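Local coordinates for RIM-binding protein, isoform F (Drosophila melanogaster, PDB 6Q9M) that probably couples synaptic vesicle recruitment to release sites at the presynaptic active zone, with a central array of fibronectin type III domains, at residues 120-125 / 163-168; 130-133 / 138-141; 109-112 / 118-121. All coordinates share one frame; numbering follows the deposited sequence.

Contact 1. Residues 120-125 / 163-168; sequences ISWLPA and VTVRAK
The indole of Trp122 receives Val165 squarely on one face. Methyl CG1 of Val165 stands 3.6 Å from the centroid of the Trp122 five-membered ring and only 4° off its normal, a CH-pi contact. The same methyl is therefore almost equally far from all five atoms of that ring. The second methyl extends the cover toward the benzo ring, with Val165 CG2 lying 3.9 Å from Trp122 CE3. Both branches of the valine thus touch the indole, and the two side chains cross at about a right angle. On the tryptophan side, CG sits between the backbone N and the carbonyl carbon, a setting (chi1 60°) that turns one ring face to Val165. His131 pairs edge-to-face with the indole, while Pro105 and Val108 also touch the Trp122 side chain. Two residues earlier on each strand, Ile120 and Val163 reach toward each other tip to tip, Ile120 CD1 coming to 3.6 Å from Val163 CG1. A looser touch at 4.1 Å joins Ile120 CG2 to Val163 CG2. With a leucine in place of Trp122, the flat surface under Val165 CG1 would be gone, His131 would probably lose its ring partner, and a gap would be likely to open between the strands. All four contributing residues are buried, and the contact is apolar throughout. The strand axes come within 8.7 Å and run at 42° to each other, consistent with strands from two sheets packed face to face. Strand 118-123 is the middle strand of the sheet with 106-111 and 149-152; strand 160-167 lies opposite, between 131-135 and 198-202. The two sheets form the fibronectin type III beta sandwich, with these side chains in its core.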
loop_
_atom_site.group_PDB
_atom_site.type_symbol
_atom_site.label_atom_id
_atom_site.label_comp_id
_atom_site.label_asym_id
_atom_site.label_seq_id
_atom_site.Cartn_x
_atom_site.Cartn_y
_atom_site.Cartn_z
ATOM N N ILE A 120 -1.907 0.073 8.098
ATOM C CA ILE A 120 -2.567 0.861 7.064
ATOM C C ILE A 120 -1.505 1.675 6.344
ATOM O O ILE A 120 -0.792 2.459 6.978
ATOM C CB ILE A 120 -3.630 1.808 7.653
ATOM C CG1 ILE A 120 -4.606 1.061 8.579
ATOM C CG2 ILE A 120 -4.335 2.563 6.529
ATOM C CD1 ILE A 120 -5.430 0.004 7.891
ATOM N N SER A 121 -1.450 1.535 5.020
ATOM C CA SER A 121 -0.563 2.280 4.135
ATOM C C SER A 121 -1.384 3.084 3.129
ATOM O O SER A 121 -2.540 2.752 2.828
ATOM C CB SER A 121 0.369 1.340 3.365
ATOM O OG SER A 121 1.070 0.481 4.255
ATOM N N TRP A 122 -0.766 4.137 2.592
ATOM C CA TRP A 122 -1.406 4.941 1.558
ATOM C C TRP A 122 -0.340 5.670 0.749
ATOM O O TRP A 122 0.851 5.665 1.082
ATOM C CB TRP A 122 -2.405 5.940 2.155
ATOM C CG TRP A 122 -1.806 6.917 3.112
ATOM C CD1 TRP A 122 -1.388 8.185 2.833
ATOM C CD2 TRP A 122 -1.575 6.717 4.516
ATOM N NE1 TRP A 122 -0.914 8.789 3.980
ATOM C CE2 TRP A 122 -1.008 7.906 5.022
ATOM C CE3 TRP A 122 -1.792 5.648 5.392
ATOM C CZ2 TRP A 122 -0.639 8.050 6.361
ATOM C CZ3 TRP A 122 -1.439 5.795 6.706
ATOM C CH2 TRP A 122 -0.865 6.992 7.183
ATOM N N LEU A 123 -0.792 6.273 -0.344
ATOM C CA LEU A 123 0.028 7.143 -1.168
ATOM C C LEU A 123 -0.556 8.538 -1.066
ATOM O O LEU A 123 -1.661 8.772 -1.568
ATOM C CB LEU A 123 0.053 6.671 -2.622
ATOM C CG LEU A 123 0.953 7.454 -3.594
ATOM C CD1 LEU A 123 2.398 7.526 -3.079
ATOM C CD2 LEU A 123 0.912 6.844 -5.011
ATOM N N PRO A 124 0.101 9.472 -0.390
ATOM C CA PRO A 124 -0.444 10.823 -0.295
ATOM C C PRO A 124 -0.386 11.501 -1.652
ATOM O O PRO A 124 0.405 11.135 -2.522
ATOM C CB PRO A 124 0.481 11.517 0.711
ATOM C CG PRO A 124 1.759 10.764 0.645
ATOM C CD PRO A 124 1.411 9.345 0.278
ATOM N N ALA A 125 -1.266 12.490 -1.834
ATOM C CA ALA A 125 -1.156 13.378 -2.980
ATOM C C ALA A 125 -0.049 14.399 -2.788
ATOM O O ALA A 125 0.561 14.833 -3.772
ATOM C CB ALA A 125 -2.479 14.100 -3.228
ATOM N N VAL A 163 -11.419 1.672 6.476
ATOM C CA VAL A 163 -10.508 2.711 6.937
ATOM C C VAL A 163 -10.247 3.661 5.780
ATOM O O VAL A 163 -10.060 3.219 4.638
ATOM C CB VAL A 163 -9.207 2.104 7.519
ATOM C CG1 VAL A 163 -8.674 1.059 6.629
ATOM C CG2 VAL A 163 -8.162 3.207 7.773
ATOM N N THR A 164 -10.295 4.960 6.077
ATOM C CA THR A 164 -10.049 6.034 5.123
ATOM C C THR A 164 -8.870 6.875 5.601
ATOM O O THR A 164 -8.537 6.888 6.790
ATOM C CB THR A 164 -11.270 6.936 4.961
ATOM O OG1 THR A 164 -11.436 7.693 6.163
ATOM C CG2 THR A 164 -12.525 6.111 4.741
ATOM N N VAL A 165 -8.257 7.597 4.668
ATOM C CA VAL A 165 -7.149 8.495 4.963
ATOM C C VAL A 165 -7.393 9.819 4.249
ATOM O O VAL A 165 -7.745 9.836 3.067
ATOM C CB VAL A 165 -5.798 7.893 4.542
ATOM C CG1 VAL A 165 -4.662 8.872 4.863
ATOM C CG2 VAL A 165 -5.570 6.559 5.234
ATOM N N ARG A 166 -7.231 10.925 4.964
ATOM C CA ARG A 166 -7.435 12.226 4.353
ATOM C C ARG A 166 -6.319 13.158 4.836
ATOM O O ARG A 166 -5.717 12.963 5.902
ATOM C CB ARG A 166 -8.923 12.626 4.643
ATOM C CG ARG A 166 -9.368 12.346 6.099
ATOM C CD ARG A 166 -10.569 13.177 6.322
ATOM N NE ARG A 166 -11.002 13.521 7.675
ATOM C CZ ARG A 166 -10.414 14.193 8.673
ATOM N NH1 ARG A 166 -9.472 15.147 8.454
ATOM N NH2 ARG A 166 -11.107 14.192 9.822
ATOM N N ALA A 167 -5.975 14.121 3.989
ATOM C CA ALA A 167 -4.925 15.081 4.289
ATOM C C ALA A 167 -5.519 16.304 4.962
ATOM O O ALA A 167 -6.482 16.882 4.450
ATOM C CB ALA A 167 -4.191 15.509 3.015
ATOM N N LYS A 168 -4.982 16.683 6.116
ATOM C CA LYS A 168 -5.397 17.952 6.693
ATOM C C LYS A 168 -4.600 19.072 6.035
ATOM O O LYS A 168 -3.454 18.876 5.618
ATOM C CB LYS A 168 -5.227 17.960 8.209
ATOM C CG LYS A 168 -6.087 19.033 8.894
ATOM C CD LYS A 168 -7.542 19.007 8.399
ATOM C CE LYS A 168 -8.095 20.422 8.172
ATOM N NZ LYS A 168 -9.307 20.456 7.298
#

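Contact 2. Residues 130-133 / 138-141; sequences QHVV and VEVR
A classic beta bulge sets two residues, Val140 and Arg141, opposite the single Val133 in the hairpin of strands 131-135 and 138-143. Glu139 is the first to pack, laying its CG against Val132 CG1 at 3.5 Å. Its first torsion (chi1 -85°) puts CG anti to the carbonyl carbon; the chain runs on extended beyond CG, taking OE2 to its salt bridge with Arg166 of strand 160-167. Glu139 CA also makes a CA-H...O contact with Val133 O. Next, Val140 N donates to Val133 O at 2.9 Å. Val140 has near-helical backbone angles (psi -26°), as the first residue of a classic bulge does. Val140 CG2 lies between the backbone N and the carbonyl carbon and meets Val133 CG1 at 4.2 Å; Ile152 touches both valines. Arg141 then forms the antiparallel hydrogen-bonded pair with Val133, but the far end of its side chain leads away, toward strand 149-152. Its carbonyl takes two contacts: Val132 CA approaches Arg141 O at 3.4 Å, and Val133 N donates to Arg141 O at 2.9 Å.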
loop_
_atom_site.group_PDB
_atom_site.type_symbol
_atom_site.label_atom_id
_atom_site.label_comp_id
_atom_site.label_asym_id
_atom_site.label_seq_id
_atom_site.Cartn_x
_atom_site.Cartn_y
_atom_site.Cartn_z
ATOM N N GLN A 130 -0.172 16.637 6.899
ATOM C CA GLN A 130 -0.590 15.646 7.875
ATOM C C GLN A 130 -1.747 14.826 7.315
ATOM O O GLN A 130 -2.543 15.303 6.500
ATOM C CB GLN A 130 -1.008 16.320 9.174
ATOM C CG GLN A 130 0.082 17.154 9.807
ATOM C CD GLN A 130 -0.325 17.662 11.172
ATOM O OE1 GLN A 130 -0.028 17.045 12.198
ATOM N NE2 GLN A 130 -1.021 18.787 11.195
ATOM N N HIS A 131 -1.848 13.587 7.772
ATOM C CA HIS A 131 -2.925 12.720 7.338
ATOM C C HIS A 131 -3.643 12.153 8.552
ATOM O O HIS A 131 -3.037 11.924 9.603
ATOM C CB HIS A 131 -2.411 11.609 6.435
ATOM C CG HIS A 131 -1.906 12.106 5.119
ATOM N ND1 HIS A 131 -2.743 12.403 4.062
ATOM C CD2 HIS A 131 -0.651 12.382 4.695
ATOM C CE1 HIS A 131 -2.022 12.823 3.038
ATOM N NE2 HIS A 131 -0.751 12.824 3.398
ATOM N N VAL A 132 -4.947 11.932 8.384
ATOM C CA VAL A 132 -5.829 11.466 9.443
ATOM C C VAL A 132 -6.343 10.092 9.048
ATOM O O VAL A 132 -6.936 9.931 7.974
ATOM C CB VAL A 132 -6.998 12.439 9.664
ATOM C CG1 VAL A 132 -8.055 11.805 10.516
ATOM C CG2 VAL A 132 -6.516 13.718 10.322
ATOM N N VAL A 133 -6.132 9.109 9.918
ATOM C CA VAL A 133 -6.616 7.749 9.704
ATOM C C VAL A 133 -7.950 7.590 10.433
ATOM O O VAL A 133 -8.082 7.971 11.603
ATOM C CB VAL A 133 -5.591 6.714 10.180
ATOM C CG1 VAL A 133 -6.064 5.313 9.853
ATOM C CG2 VAL A 133 -4.219 7.007 9.551
ATOM N N VAL A 138 -14.329 6.790 12.588
ATOM C CA VAL A 138 -13.764 7.265 13.846
ATOM C C VAL A 138 -12.331 7.661 13.571
ATOM O O VAL A 138 -11.562 6.860 13.028
ATOM C CB VAL A 138 -13.840 6.197 14.950
ATOM C CG1 VAL A 138 -13.401 6.794 16.311
ATOM C CG2 VAL A 138 -15.269 5.659 15.038
ATOM N N GLU A 139 -11.978 8.905 13.904
ATOM C CA GLU A 139 -10.582 9.332 13.798
ATOM C C GLU A 139 -9.761 8.616 14.858
ATOM O O GLU A 139 -9.993 8.811 16.058
ATOM C CB GLU A 139 -10.463 10.837 14.006
ATOM C CG GLU A 139 -10.693 11.709 12.807
ATOM C CD GLU A 139 -10.343 13.166 13.110
ATOM O OE1 GLU A 139 -9.383 13.411 13.888
ATOM O OE2 GLU A 139 -11.034 14.064 12.578
ATOM N N VAL A 140 -8.799 7.798 14.445
ATOM C CA VAL A 140 -7.986 7.146 15.472
ATOM C C VAL A 140 -6.601 7.774 15.581
ATOM O O VAL A 140 -6.022 7.765 16.671
ATOM C CB VAL A 140 -7.861 5.626 15.244
ATOM C CG1 VAL A 140 -9.231 4.961 15.388
ATOM C CG2 VAL A 140 -7.224 5.322 13.868
ATOM N N ARG A 141 -6.078 8.384 14.507
ATOM C CA ARG A 141 -4.724 8.937 14.589
ATOM C C ARG A 141 -4.515 10.025 13.545
ATOM O O ARG A 141 -4.986 9.913 12.405
ATOM C CB ARG A 141 -3.635 7.861 14.410
ATOM C CG ARG A 141 -3.332 7.009 15.661
ATOM C CD ARG A 141 -4.113 5.662 15.626
ATOM N NE ARG A 141 -4.299 5.024 16.930
ATOM C CZ ARG A 141 -4.720 3.771 17.105
ATOM N NH1 ARG A 141 -4.989 2.998 16.063
ATOM N NH2 ARG A 141 -4.876 3.286 18.330
#

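Contact 3. Residues 109-112 / 118-121; sequences RASH and AVIS
Arg109 and Ser121 form one antiparallel hydrogen-bonded pair, and Ser111 and Val119 the next. Each is closed by two backbone bonds, running from Arg109 N to Ser121 O, Ser121 N to Arg109 O, Ser111 N to Val119 O and Val119 N to Ser111 O. Between them lies the non-hydrogen-bonded pair of Ala110 and Ile120, where the CA atoms come to 4.7 Å. On that face Ala110 CB meets Ile120 CD1 at 4.1 Å. The polar work is done on the other face, around a water molecule. Ser111 OG is 2.7 Å from this water, Ser121 OG is 2.9 Å from it, and Val119 O accepts a hydrogen bond from it at 3.0 Å. Ser111 OG is held between the backbone N and the carbonyl carbon (chi1 65°), a setting that turns the hydroxyl across the strands to the water. Toward the Arg109 end of the pairing, its guanidinium folds over Ser121, the chain bent at chi3 (-81°). One face of the group lies over the Ser121 carbonyl carbon, and Arg109 NH2 comes 3.6 Å from Ser121 CB. At the other end, His112 CB rests against Val119 CG2 at 4.1 Å. A weak hydrogen bond of 3.4 Å joins His112 ND1 to Ser111 OG. From outside the pair of strands, Arg149 NH1 also bonds Ser121 OG, so this hydroxyl is held by both the arginine and the water. On the alanine face, Phe201 of strand 198-202 touches both Ala110 and Ala118. Strand 149-152 bonds through its backbone to Ala118 and Ile120 on the far side of strand 118-123. The pairing is thus the hairpin between the first two strands, A and B, of a fibronectin type III domain.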
loop_
_atom_site.group_PDB
_atom_site.type_symbol
_atom_site.label_atom_id
_atom_site.label_comp_id
_atom_site.label_asym_id
_atom_site.label_seq_id
_atom_site.Cartn_x
_atom_site.Cartn_y
_atom_site.Cartn_z
ATOM N N ARG A 109 -4.286 0.795 1.720
ATOM C CA ARG A 109 -4.217 -0.658 1.826
ATOM C C ARG A 109 -4.062 -1.074 3.279
ATOM O O ARG A 109 -3.394 -0.399 4.067
ATOM C CB ARG A 109 -3.034 -1.271 1.040
ATOM C CG ARG A 109 -2.722 -0.644 -0.310
ATOM C CD ARG A 109 -1.350 -1.108 -0.864
ATOM N NE ARG A 109 -0.180 -0.404 -0.310
ATOM C CZ ARG A 109 0.184 0.843 -0.621
ATOM N NH1 ARG A 109 -0.532 1.563 -1.475
ATOM N NH2 ARG A 109 1.267 1.380 -0.072
ATOM N N ALA A 110 -4.649 -2.224 3.606
ATOM C CA ALA A 110 -4.496 -2.861 4.905
ATOM C C ALA A 110 -3.629 -4.094 4.735
ATOM O O ALA A 110 -3.822 -4.863 3.789
ATOM C CB ALA A 110 -5.848 -3.259 5.500
ATOM N N SER A 111 -2.671 -4.273 5.642
ATOM C CA SER A 111 -1.790 -5.433 5.605
ATOM C C SER A 111 -1.439 -5.816 7.035
ATOM O O SER A 111 -1.831 -5.139 7.990
ATOM C CB SER A 111 -0.530 -5.158 4.775
ATOM O OG SER A 111 0.259 -4.158 5.395
ATOM N N HIS A 112 -0.698 -6.918 7.174
ATOM C CA HIS A 112 -0.304 -7.438 8.484
ATOM C C HIS A 112 -1.512 -7.485 9.423
ATOM O O HIS A 112 -1.495 -6.974 10.546
ATOM C CB HIS A 112 0.838 -6.613 9.076
ATOM C CG HIS A 112 2.114 -6.700 8.294
ATOM N ND1 HIS A 112 2.478 -5.757 7.352
ATOM C CD2 HIS A 112 3.114 -7.612 8.318
ATOM C CE1 HIS A 112 3.650 -6.084 6.836
ATOM N NE2 HIS A 112 4.057 -7.205 7.404
ATOM N N ALA A 118 -4.061 -3.908 12.347
ATOM C CA ALA A 118 -3.706 -3.928 10.934
ATOM C C ALA A 118 -2.741 -2.783 10.666
ATOM O O ALA A 118 -2.755 -1.768 11.366
ATOM C CB ALA A 118 -4.947 -3.812 10.034
ATOM N N VAL A 119 -1.876 -2.965 9.676
ATOM C CA VAL A 119 -1.013 -1.887 9.203
ATOM C C VAL A 119 -1.708 -1.238 8.014
ATOM O O VAL A 119 -2.072 -1.920 7.046
ATOM C CB VAL A 119 0.393 -2.399 8.840
ATOM C CG1 VAL A 119 1.161 -1.384 7.952
ATOM C CG2 VAL A 119 1.188 -2.685 10.109
ATOM N N ILE A 120 -1.907 0.073 8.098
ATOM C CA ILE A 120 -2.567 0.861 7.064
ATOM C C ILE A 120 -1.505 1.675 6.344
ATOM O O ILE A 120 -0.792 2.459 6.978
ATOM C CB ILE A 120 -3.630 1.808 7.653
ATOM C CG1 ILE A 120 -4.606 1.061 8.579
ATOM C CG2 ILE A 120 -4.335 2.563 6.529
ATOM C CD1 ILE A 120 -5.430 0.004 7.891
ATOM N N SER A 121 -1.450 1.535 5.020
ATOM C CA SER A 121 -0.563 2.280 4.135
ATOM C C SER A 121 -1.384 3.084 3.129
ATOM O O SER A 121 -2.540 2.752 2.828
ATOM C CB SER A 121 0.369 1.340 3.365
ATOM O OG SER A 121 1.070 0.481 4.255
HETATM O O HOH W 1 -0.665 -1.801 4.366
#

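Overall arrangement
All three contacts lie within one fibronectin type III domain, and they show its two kinds of join. Contacts 2 and 3 pair neighbouring strands, one hairpin in each sheet, whereas contact 1 holds the two sheets together. Contact 3 shares Ile120 and Ser121 with contact 1, their centres being about 11 Å apart. Contact 2 is nested in the loop that contact 1 closes, with centres about 9 Å apart. A salt bridge of 2.8 Å from Arg166 NH2 to Glu139 OE2 links these two, as does a probable hydrogen bond of 2.8 Å from Val132 N to Arg166 O. Contacts 2 and 3 do not touch: their centres are about 14 Å apart and their nearest atoms about 5 Å.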